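Local coordinates for protein endopolygalacturonase (Chondrostereum purpureum, PDB 1K5C) that probably hydrolyses the internal alpha-1,4 links between galacturonate units of pectic polygalacturonan, as a glycoside hydrolase of family 28, at residues A[74-79]-A[111-116]; A[125-130]-A[160-165]; A[227-232]-A[271-276]; A[304-309]-A[326-331]. All coordinates share one frame; numbering follows the deposited sequence. Where two conformers were deposited one is given.

Overall arrangement
All four contacts belong to one right-handed parallel beta-helix and follow one another along the chain. Contacts 1 and 4 are of one kind, strand-to-strand ladders between successive coils: they are partly buried, lie on opposite sides of the chain's centre about 41 Å apart between centres, and have aromatic rings on one face. Contact 2 sits at a corner, where side-chain hydrogen bonds and waters replace a ladder and a glycan is attached. Contact 3 is buried and apolar, joining two different walls with no direct hydrogen bond. It touches contact 4, where Phe275 probably bonds Ser304 through the backbone. Behind contact 3, Lys228 faces the substrate site.

Contact 1: A[74-79]-A[111-116]; sequences DHIFDG and KFEVLN
Glu113 O is met by two groups of strand 76-78: Phe77 N hydrogen-bonds to it at 2.8 Å, the amide lying nearly along the C=O axis, and the CA-H of Ile76 makes a weaker C-H...O contact. Hydrogen bonds alternate in direction between the strands. Glu113 N gives to His75 O, Leu115 N gives to Phe77 O in an almost straight bond of 2.8 Å (176° at the hydrogen), and Gly79 N closes the far end on Leu115 O. At the near end Asp74 N reaches Lys111 O; both residues have positive phi, a kink shared by the two chains.

One face carries Ile76, Glu113, Asp78 and Leu115. Ile76 CG2 rests 3.6 Å from Leu115 CB, while Ile76 CG1 lies alongside the extended Glu113 chain, 4.1 Å from Glu113 CB. Asp78 OD1 accepts from a water at 2.7 Å that in turn accepts a hydrogen bond from Asn116 ND2, and it also accepts from Asn80 N, so two donors hold this carboxylate oxygen.

On the face of Phe77 and Val114, rings meet. The edge of Phe77, through CE1, points at the face of Phe112 near its CD1 atom (3.7 Å), an offset edge-to-face pair with planes at 73°. Phe112 CG stands between its own N and C (chi1 61°), which lifts the ring beside Phe77. Phe61 and Phe70 extend this aromatic group. Such in-register parallel pairing of successive coils, with inward side chains stacked from coil to coil, is characteristic of the right-handed parallel beta-helix.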
# COMPACT_ATOMS: atom_id res chain seq x y z
N ASP A 74 0.56 17.92 -10.18
CA ASP A 74 -0.52 17.10 -10.72
C ASP A 74 -0.13 16.36 -12.02
O ASP A 74 -0.98 15.87 -12.74
CB ASP A 74 -1.81 17.91 -10.90
CG ASP A 74 -2.43 18.32 -9.60
OD1 ASP A 74 -2.40 17.54 -8.66
OD2 ASP A 74 -3.05 19.40 -9.60
N HIS A 75 1.18 16.20 -12.26
CA HIS A 75 1.61 15.43 -13.43
C HIS A 75 1.54 13.92 -13.17
O HIS A 75 1.31 13.46 -12.05
CB HIS A 75 3.01 15.87 -13.86
CG HIS A 75 2.96 17.24 -14.43
ND1 HIS A 75 2.49 17.52 -15.68
CD2 HIS A 75 3.32 18.43 -13.84
CE1 HIS A 75 2.54 18.84 -15.88
NE2 HIS A 75 3.04 19.39 -14.83
N ILE A 76 1.70 13.18 -14.28
CA ILE A 76 1.41 11.74 -14.35
C ILE A 76 2.65 10.96 -14.75
O ILE A 76 3.36 11.35 -15.70
CB ILE A 76 0.30 11.50 -15.39
CG1 ILE A 76 -1.02 12.18 -14.97
CG2 ILE A 76 0.09 10.02 -15.65
CD1 ILE A 76 -2.03 12.22 -16.08
N PHE A 77 2.85 9.84 -14.06
CA PHE A 77 3.73 8.74 -14.51
C PHE A 77 2.80 7.68 -15.11
O PHE A 77 2.00 7.09 -14.38
CB PHE A 77 4.48 8.12 -13.33
CG PHE A 77 5.49 9.02 -12.66
CD1 PHE A 77 5.09 9.87 -11.60
CD2 PHE A 77 6.82 9.03 -13.02
CE1 PHE A 77 6.03 10.67 -10.96
CE2 PHE A 77 7.74 9.82 -12.37
CZ PHE A 77 7.36 10.65 -11.32
N ASP A 78 2.87 7.50 -16.44
CA ASP A 78 1.95 6.60 -17.16
C ASP A 78 2.67 5.27 -17.45
O ASP A 78 3.63 5.24 -18.24
CB ASP A 78 1.50 7.29 -18.43
CG ASP A 78 0.51 6.49 -19.27
OD1 ASP A 78 0.26 5.32 -18.97
OD2 ASP A 78 0.02 7.12 -20.24
N GLY A 79 2.22 4.22 -16.80
CA GLY A 79 2.85 2.92 -16.92
C GLY A 79 2.33 2.07 -18.06
O GLY A 79 2.84 0.93 -18.27
N LYS A 111 1.43 15.41 -4.75
CA LYS A 111 0.59 15.87 -5.87
C LYS A 111 1.09 15.41 -7.22
O LYS A 111 1.34 16.16 -8.16
CB LYS A 111 0.45 17.40 -5.82
CG LYS A 111 -0.41 17.87 -4.64
CD LYS A 111 -1.89 17.54 -4.88
CE LYS A 111 -2.83 18.16 -3.90
NZ LYS A 111 -4.21 17.89 -4.46
N PHE A 112 1.24 14.07 -7.35
CA PHE A 112 1.37 13.48 -8.69
C PHE A 112 0.50 12.23 -8.75
O PHE A 112 -0.02 11.75 -7.73
CB PHE A 112 2.84 13.19 -9.06
CG PHE A 112 3.53 12.21 -8.14
CD1 PHE A 112 3.44 10.85 -8.35
CD2 PHE A 112 4.31 12.72 -7.08
CE1 PHE A 112 4.15 9.96 -7.54
CE2 PHE A 112 5.00 11.85 -6.27
CZ PHE A 112 4.91 10.48 -6.48
N GLU A 113 0.38 11.72 -9.97
CA GLU A 113 -0.46 10.54 -10.23
C GLU A 113 0.39 9.47 -10.90
O GLU A 113 1.19 9.75 -11.78
CB GLU A 113 -1.61 10.93 -11.16
CG GLU A 113 -2.42 9.73 -11.67
CD GLU A 113 -3.65 10.15 -12.41
OE1 GLU A 113 -4.48 10.86 -11.89
OE2 GLU A 113 -3.84 9.66 -13.51
N VAL A 114 0.18 8.24 -10.45
CA VAL A 114 0.61 7.04 -11.17
C VAL A 114 -0.61 6.51 -11.90
O VAL A 114 -1.61 6.20 -11.24
CB VAL A 114 1.19 6.01 -10.18
CG1 VAL A 114 1.43 4.71 -10.89
CG2 VAL A 114 2.45 6.60 -9.51
N LEU A 115 -0.52 6.46 -13.22
CA LEU A 115 -1.64 6.03 -14.06
C LEU A 115 -1.30 4.65 -14.66
O LEU A 115 -0.26 4.49 -15.34
CB LEU A 115 -1.84 7.04 -15.17
CG LEU A 115 -2.89 6.68 -16.23
CD1 LEU A 115 -4.32 6.60 -15.62
CD2 LEU A 115 -2.88 7.70 -17.36
N ASN A 116 -2.16 3.67 -14.43
CA ASN A 116 -2.04 2.37 -15.10
C ASN A 116 -0.65 1.73 -14.93
O ASN A 116 0.06 1.42 -15.88
CB ASN A 116 -2.45 2.49 -16.57
CG ASN A 116 -3.89 2.98 -16.66
OD1 ASN A 116 -4.71 2.69 -15.76
ND2 ASN A 116 -4.18 3.69 -17.74
O HOH W 1 -2.06 4.12 -19.71

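Contact 2: A[125-130]-A[160-165]; sequences GPTDAH and NNVTIQ. With NAG (2-acetamido-2-deoxy-beta-D-glucopyranose), chain C.
Thr127 meets Asn160, and His130 meets Asn161 and Thr163, at a corner of the right-handed parallel beta-helix, where the chain leaves strand 122-127 and turns at Asp128 and Ala129 into strand 130-139. Thr127 and His130 turn their side chains against the equivalent corner one coil on.

The His130 imidazole lies flat under Asn161 O, which stands 3.3 Å above the ring plane, over its centre. This oxygen meets the face of the ring and is not hydrogen-bonded to His130 ND1. The CA-H of His130 approaches the same carbonyl at 3.3 Å. Asn161 O also pairs with the backbone of Leu131, continuing the parallel ladder. With CG anti to the backbone N (chi1 -155°), the ring is carried on past Asn161, and NE2 forms a nearly straight 2.8 Å hydrogen bond with Thr163 OG1 at the ring's edge, in which either atom could be the donor. Face and edge together fix the rotation of the imidazole.

Thr127 OG1, set between its own N and C (chi1 58°), donates to Asn160 O at 2.7 Å, tilted 24° from the carbonyl plane, while CG2 crosses toward Val162 CG2 at 4.0 Å. A water accepts hydrogen bonds from Thr127 N and Asn160 N, bridging the gap where the two backbones do not pair directly. The side-chain oxygens of Asn160 and Asn161 are bound further along the helix, by Asn182 and Asn183.

Asn161 also bears the N-linked glycan: its ND2 is joined to NAG C1 at 1.4 Å, and Asn160 CB lies 3.4 Å from NAG O5.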
# COMPACT_ATOMS: atom_id res chain seq x y z
N GLY A 125 10.64 2.65 0.43
CA GLY A 125 11.67 2.24 1.40
C GLY A 125 12.91 1.70 0.76
O GLY A 125 12.91 1.31 -0.42
N PRO A 126 13.98 1.59 1.53
CA PRO A 126 14.07 2.02 2.94
C PRO A 126 14.22 3.53 3.03
O PRO A 126 14.47 4.23 2.05
CB PRO A 126 15.34 1.32 3.45
CG PRO A 126 16.17 1.09 2.24
CD PRO A 126 15.25 0.95 1.08
N THR A 127 14.10 3.99 4.27
CA THR A 127 14.21 5.43 4.58
C THR A 127 15.47 5.71 5.44
O THR A 127 16.02 4.83 6.08
CB THR A 127 12.97 5.95 5.34
OG1 THR A 127 12.91 5.13 6.54
CG2 THR A 127 11.71 5.80 4.53
N ASP A 128 15.85 7.00 5.40
CA ASP A 128 16.93 7.49 6.27
C ASP A 128 16.46 8.57 7.20
O ASP A 128 17.32 9.09 7.98
CB ASP A 128 18.15 7.95 5.45
CG ASP A 128 17.93 9.19 4.62
OD1 ASP A 128 16.77 9.58 4.39
OD2 ASP A 128 18.97 9.81 4.26
N ALA A 129 15.21 8.91 7.21
CA ALA A 129 14.58 9.94 8.03
C ALA A 129 13.10 9.91 7.65
O ALA A 129 12.67 9.02 6.90
CB ALA A 129 15.18 11.33 7.84
N HIS A 130 12.29 10.87 8.12
CA HIS A 130 10.87 10.74 7.81
C HIS A 130 10.61 10.92 6.31
O HIS A 130 11.22 11.75 5.64
CB HIS A 130 10.07 11.80 8.59
CG HIS A 130 8.63 11.34 8.80
ND1 HIS A 130 8.34 10.62 9.95
CD2 HIS A 130 7.54 11.18 8.12
CE1 HIS A 130 7.10 10.20 10.03
NE2 HIS A 130 6.59 10.57 8.86
N ASN A 160 10.83 2.38 7.75
CA ASN A 160 10.48 3.07 9.00
C ASN A 160 10.06 4.50 8.73
O ASN A 160 10.52 5.14 7.77
CB ASN A 160 11.69 3.07 9.95
CG ASN A 160 12.18 1.66 10.24
OD1 ASN A 160 11.41 0.76 10.52
ND2 ASN A 160 13.48 1.51 10.21
N ASN A 161 9.26 5.07 9.64
CA ASN A 161 9.08 6.52 9.67
C ASN A 161 8.46 7.08 8.40
O ASN A 161 8.95 8.03 7.80
CB ASN A 161 10.45 7.22 9.95
CG ASN A 161 11.11 6.65 11.18
OD1 ASN A 161 10.50 6.44 12.23
ND2 ASN A 161 12.43 6.43 11.02
N VAL A 162 7.34 6.47 8.01
CA VAL A 162 6.60 6.84 6.79
C VAL A 162 5.22 7.38 7.14
O VAL A 162 4.52 6.80 8.00
CB VAL A 162 6.47 5.58 5.89
CG1 VAL A 162 5.46 5.82 4.75
CG2 VAL A 162 7.82 5.19 5.34
N THR A 163 4.81 8.44 6.43
CA THR A 163 3.45 8.91 6.48
C THR A 163 2.91 8.97 5.05
O THR A 163 3.58 9.57 4.19
CB THR A 163 3.36 10.32 7.12
OG1 THR A 163 3.83 10.15 8.46
CG2 THR A 163 1.92 10.88 7.09
N ILE A 164 1.74 8.37 4.80
CA ILE A 164 1.06 8.44 3.53
C ILE A 164 -0.31 9.03 3.82
O ILE A 164 -1.08 8.43 4.61
CB ILE A 164 0.97 7.03 2.88
CG1 ILE A 164 2.40 6.55 2.54
CG2 ILE A 164 0.05 7.06 1.66
CD1 ILE A 164 2.49 5.07 2.21
N GLN A 165 -0.59 10.21 3.24
CA GLN A 165 -1.81 10.94 3.64
C GLN A 165 -2.40 11.60 2.41
O GLN A 165 -1.68 12.00 1.46
CB GLN A 165 -1.54 11.96 4.73
CG GLN A 165 -0.49 13.02 4.35
CD GLN A 165 -0.13 13.94 5.53
OE1 GLN A 165 -0.22 13.56 6.67
NE2 GLN A 165 0.32 15.16 5.17
C1 NAG C . 13.44 6.02 11.96
C2 NAG C . 13.44 7.03 13.20
C3 NAG C . 14.55 6.49 14.18
C4 NAG C . 14.26 5.06 14.62
C5 NAG C . 14.20 4.18 13.29
C6 NAG C . 13.66 2.84 13.76
C7 NAG C . 13.14 9.36 12.50
C8 NAG C . 13.73 10.56 11.95
N2 NAG C . 13.93 8.30 12.69
O3 NAG C . 14.63 7.37 15.32
O4 NAG C . 15.36 4.45 15.34
O5 NAG C . 13.06 4.76 12.56
O6 NAG C . 12.27 3.12 13.79
O7 NAG C . 12.00 9.29 12.81
O HOH W 2 13.58 2.05 6.45
O HOH W 3 14.12 6.29 8.73
O HOH W 4 15.50 2.94 8.10

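Contact 3: A[227-232]-A[271-276]; sequences IKAQRT and TGAPFS
This is a buried apolar contact inside the right-handed parallel beta-helix: Ile227 and Ala229, on strand 223-230 of one wall, meet Phe275 and Ala273, where the chain enters strand 275-280 of another. No hydrogen bond passes directly between the segments. All four residues start their side chains toward the opposite segment, and the contact rests on carbon against carbon.

The Phe275 ring is its centre. Ile227 sets its CG2 methyl over one face, 3.8 Å from the ring centroid and 20° off the normal, a CH-pi contact shifted toward CZ and CE2. The isoleucine and phenylalanine side chains run antiparallel, overlapping at their ends. Phe275 has an unusual second torsion (chi2 -13°), which brings CA almost into the ring plane and presents the ring's face to that methyl. Ala229 CB packs obliquely on CZ of Phe275 at 3.7 Å, while the ring edge is directed at the backbone, with Ala229 N lying in its plane. Ala273 fills the next place, its CB 3.7 Å from Ala229 CB. Ile258 and Val238 enclose Phe275 further.

Between the two inward residues, Lys228 points the other way, as alternation along a strand requires. Its ammonium group forms a salt bridge with Asp174, and it lies near Arg226 and Tyr262; all three of Lys228, Arg226 and Tyr262 bind galacturonate in this enzyme. The interior packing thus backs a strand of the substrate cleft. Beyond Ala229 the chains separate, and Gly272 N donates to a water at 2.8 Å that also lies 2.8 Å from Arg231 O.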
# COMPACT_ATOMS: atom_id res chain seq x y z
N ILE A 227 -4.99 -7.96 8.33
CA ILE A 227 -3.62 -8.24 8.79
C ILE A 227 -3.39 -9.70 8.39
O ILE A 227 -4.14 -10.57 8.85
CB ILE A 227 -3.42 -8.00 10.30
CG1 ILE A 227 -3.88 -6.60 10.69
CG2 ILE A 227 -1.95 -8.27 10.70
CD1 ILE A 227 -3.73 -6.32 12.20
N LYS A 228 -2.42 -9.91 7.53
CA LYS A 228 -2.14 -11.24 6.96
C LYS A 228 -0.70 -11.62 7.25
O LYS A 228 0.22 -10.88 6.94
CB LYS A 228 -2.45 -11.35 5.45
CG LYS A 228 -2.34 -10.09 4.65
CD LYS A 228 -2.59 -10.27 3.17
CE LYS A 228 -2.59 -8.84 2.59
NZ LYS A 228 -2.19 -8.85 1.22
N ALA A 229 -0.50 -12.82 7.80
CA ALA A 229 0.83 -13.40 7.93
C ALA A 229 0.84 -14.77 7.27
O ALA A 229 -0.10 -15.57 7.44
CB ALA A 229 1.27 -13.56 9.37
N GLN A 230 1.91 -15.02 6.54
CA GLN A 230 2.08 -16.36 5.95
C GLN A 230 2.04 -17.41 7.06
O GLN A 230 2.74 -17.26 8.06
CB GLN A 230 3.47 -16.42 5.25
CG GLN A 230 3.49 -15.49 4.05
CD GLN A 230 4.85 -15.30 3.45
OE1 GLN A 230 5.61 -16.23 3.38
N ARG A 231 1.30 -18.47 6.79
CA ARG A 231 1.22 -19.58 7.75
C ARG A 231 2.64 -20.03 8.16
O ARG A 231 2.87 -20.41 9.30
CB ARG A 231 0.45 -20.74 7.11
CG ARG A 231 0.34 -21.94 8.05
CD ARG A 231 -0.41 -23.09 7.40
NE ARG A 231 -1.84 -22.85 7.24
CZ ARG A 231 -2.48 -22.74 6.08
NH1 ARG A 231 -1.87 -22.72 4.91
NH2 ARG A 231 -3.82 -22.65 6.09
N THR A 232 3.57 -20.05 7.17
CA THR A 232 4.92 -20.60 7.42
C THR A 232 5.92 -19.60 8.01
O THR A 232 7.06 -19.99 8.26
CB THR A 232 5.46 -21.17 6.09
OG1 THR A 232 5.48 -20.11 5.14
CG2 THR A 232 4.64 -22.36 5.57
N THR A 271 2.15 -19.97 13.96
CA THR A 271 2.47 -19.46 15.30
C THR A 271 3.73 -18.62 15.33
O THR A 271 4.13 -18.14 16.40
CB THR A 271 2.62 -20.63 16.31
OG1 THR A 271 3.72 -21.42 15.80
CG2 THR A 271 1.33 -21.39 16.40
N GLY A 272 4.40 -18.44 14.17
CA GLY A 272 5.70 -17.79 14.12
C GLY A 272 5.69 -16.30 13.79
O GLY A 272 6.78 -15.72 13.70
N ALA A 273 4.51 -15.70 13.61
CA ALA A 273 4.41 -14.29 13.29
C ALA A 273 3.41 -13.61 14.24
O ALA A 273 2.35 -13.13 13.85
CB ALA A 273 3.96 -14.12 11.83
N PRO A 274 3.73 -13.61 15.54
CA PRO A 274 2.75 -13.16 16.55
C PRO A 274 2.23 -11.75 16.24
O PRO A 274 2.97 -10.83 15.92
CB PRO A 274 3.55 -13.16 17.87
CG PRO A 274 5.00 -13.29 17.44
CD PRO A 274 4.95 -14.13 16.18
N PHE A 275 0.90 -11.60 16.48
CA PHE A 275 0.22 -10.30 16.40
C PHE A 275 -0.09 -9.84 17.82
O PHE A 275 -0.66 -10.61 18.61
CB PHE A 275 -1.10 -10.36 15.65
CG PHE A 275 -1.03 -10.79 14.20
CD1 PHE A 275 0.14 -10.86 13.48
CD2 PHE A 275 -2.23 -11.17 13.59
CE1 PHE A 275 0.14 -11.29 12.14
CE2 PHE A 275 -2.26 -11.57 12.25
CZ PHE A 275 -1.06 -11.63 11.53
N SER A 276 0.19 -8.58 18.12
CA SER A 276 -0.12 -8.04 19.46
C SER A 276 -0.61 -6.60 19.34
O SER A 276 -0.25 -5.85 18.44
CB SER A 276 1.05 -8.14 20.38
OG SER A 276 2.17 -7.52 19.90
O HOH W 5 3.95 -18.94 11.43

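Contact 4: A[304-309]-A[326-331]; sequences SGNWNW and KAKITG
Strands 306-309 and 328-331 pair in parallel near the C-terminal end of the chain, their axes 4.7 Å apart. Lys328 N gives to Gly305 O, Trp307 N to Lys328 O at 2.8 Å, and Thr330 N to Trp307 O in a bond close to straight (172° at the hydrogen).

On one face, Trp307 and Trp309 pack against aliphatic groups of segment 326-331. Ala327 CB stands over the five-membered ring of Trp307, 3.7 Å from its centroid. The indole is steadied by its own segment, NE1 bonding Ser304 O at 2.8 Å from well above the carbonyl plane (49°). Ile329 separates the branches of its side chain between the two tryptophans: CG1 lies 3.8 Å from Trp307 CE3, while CG2, anti to the backbone N, sits over the face of Trp309, nearest its CD2 at 3.6 Å. Successive coils of the right-handed parallel beta-helix stack in this way, and Trp309 reaches further into the preceding coil, donating through NE1 to Val278 O and meeting Phe280 edge-to-face.

Asn306 and Lys328 extend the same way on the other, more exposed face. Lys328 bends at its last two torsions (chi3 -95°), bringing NZ round to donate to Asn306 OD1 at 2.7 Å. At the Gly305 end, a water accepts from Gly305 N at 2.8 Å and donates more loosely to Lys326 O.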
# COMPACT_ATOMS: atom_id res chain seq x y z
N SER A 304 -1.48 -11.88 21.12
CA SER A 304 -1.40 -11.46 22.49
C SER A 304 -1.92 -10.02 22.67
O SER A 304 -1.90 -9.20 21.73
CB SER A 304 0.06 -11.48 22.99
OG SER A 304 0.48 -12.84 23.17
N GLY A 305 -2.29 -9.70 23.90
CA GLY A 305 -2.62 -8.35 24.32
C GLY A 305 -4.12 -8.17 24.57
O GLY A 305 -4.95 -9.05 24.37
N ASN A 306 -4.41 -6.94 25.05
CA ASN A 306 -5.81 -6.51 25.30
C ASN A 306 -6.20 -5.65 24.13
O ASN A 306 -5.86 -4.47 24.05
CB ASN A 306 -5.88 -5.72 26.60
CG ASN A 306 -5.53 -6.64 27.79
OD1 ASN A 306 -6.16 -7.67 27.96
ND2 ASN A 306 -4.51 -6.27 28.52
N TRP A 307 -6.89 -6.30 23.18
CA TRP A 307 -7.28 -5.62 21.92
C TRP A 307 -8.56 -4.87 22.20
O TRP A 307 -9.66 -5.47 22.35
CB TRP A 307 -7.49 -6.68 20.84
CG TRP A 307 -6.24 -7.39 20.41
CD1 TRP A 307 -5.02 -7.45 21.04
CD2 TRP A 307 -6.12 -8.18 19.20
NE1 TRP A 307 -4.12 -8.22 20.25
CE2 TRP A 307 -4.79 -8.70 19.15
CE3 TRP A 307 -7.00 -8.51 18.15
CZ2 TRP A 307 -4.37 -9.52 18.10
CZ3 TRP A 307 -6.56 -9.33 17.12
CH2 TRP A 307 -5.25 -9.82 17.09
N ASN A 308 -8.42 -3.54 22.28
CA ASN A 308 -9.61 -2.68 22.57
C ASN A 308 -10.23 -2.34 21.20
O ASN A 308 -9.62 -1.57 20.44
CB ASN A 308 -9.11 -1.40 23.27
CG ASN A 308 -10.29 -0.51 23.68
OD1 ASN A 308 -11.38 -0.61 23.10
ND2 ASN A 308 -10.07 0.30 24.68
N TRP A 309 -11.36 -2.97 20.91
CA TRP A 309 -12.07 -2.78 19.65
C TRP A 309 -13.38 -1.99 19.89
O TRP A 309 -14.32 -2.05 19.12
CB TRP A 309 -12.39 -4.13 19.00
CG TRP A 309 -11.15 -4.75 18.39
CD1 TRP A 309 -9.82 -4.50 18.65
CD2 TRP A 309 -11.18 -5.76 17.35
NE1 TRP A 309 -9.01 -5.29 17.83
CE2 TRP A 309 -9.83 -6.06 17.04
CE3 TRP A 309 -12.21 -6.42 16.68
CZ2 TRP A 309 -9.52 -7.03 16.04
CZ3 TRP A 309 -11.89 -7.36 15.71
CH2 TRP A 309 -10.55 -7.65 15.40
N LYS A 326 -4.14 -15.93 22.70
CA LYS A 326 -4.00 -15.32 24.04
C LYS A 326 -4.60 -13.92 24.10
O LYS A 326 -4.76 -13.37 25.22
CB LYS A 326 -2.50 -15.22 24.41
CG LYS A 326 -1.83 -16.59 24.61
CD LYS A 326 -0.34 -16.46 24.73
CE LYS A 326 0.43 -16.33 23.41
NZ LYS A 326 0.32 -17.59 22.61
N ALA A 327 -4.89 -13.31 22.96
CA ALA A 327 -5.42 -11.94 22.97
C ALA A 327 -6.86 -11.95 23.44
O ALA A 327 -7.64 -12.89 23.20
CB ALA A 327 -5.35 -11.33 21.57
N LYS A 328 -7.20 -10.86 24.15
CA LYS A 328 -8.60 -10.64 24.60
C LYS A 328 -9.16 -9.50 23.82
O LYS A 328 -8.62 -8.38 23.91
CB LYS A 328 -8.62 -10.32 26.10
CG LYS A 328 -8.13 -11.50 26.98
CD LYS A 328 -8.16 -11.07 28.44
CE LYS A 328 -6.86 -10.54 29.00
NZ LYS A 328 -7.05 -9.34 29.91
N ILE A 329 -10.22 -9.74 23.00
CA ILE A 329 -10.82 -8.66 22.22
C ILE A 329 -12.04 -8.13 22.95
O ILE A 329 -12.96 -8.90 23.29
CB ILE A 329 -11.18 -9.16 20.79
CG1 ILE A 329 -9.98 -9.77 20.09
CG2 ILE A 329 -11.83 -8.02 20.04
CD1 ILE A 329 -10.23 -10.37 18.74
N THR A 330 -12.07 -6.84 23.25
CA THR A 330 -13.18 -6.13 23.92
C THR A 330 -13.85 -5.25 22.87
O THR A 330 -13.20 -4.37 22.31
CB THR A 330 -12.61 -5.20 25.03
OG1 THR A 330 -11.98 -5.96 26.03
CG2 THR A 330 -13.70 -4.42 25.73
N GLY A 331 -15.08 -5.48 22.45
CA GLY A 331 -15.73 -4.93 21.17
C GLY A 331 -16.37 -3.71 21.74
O GLY A 331 -16.25 -3.50 23.01
O HOH W 6 -2.10 -11.59 25.98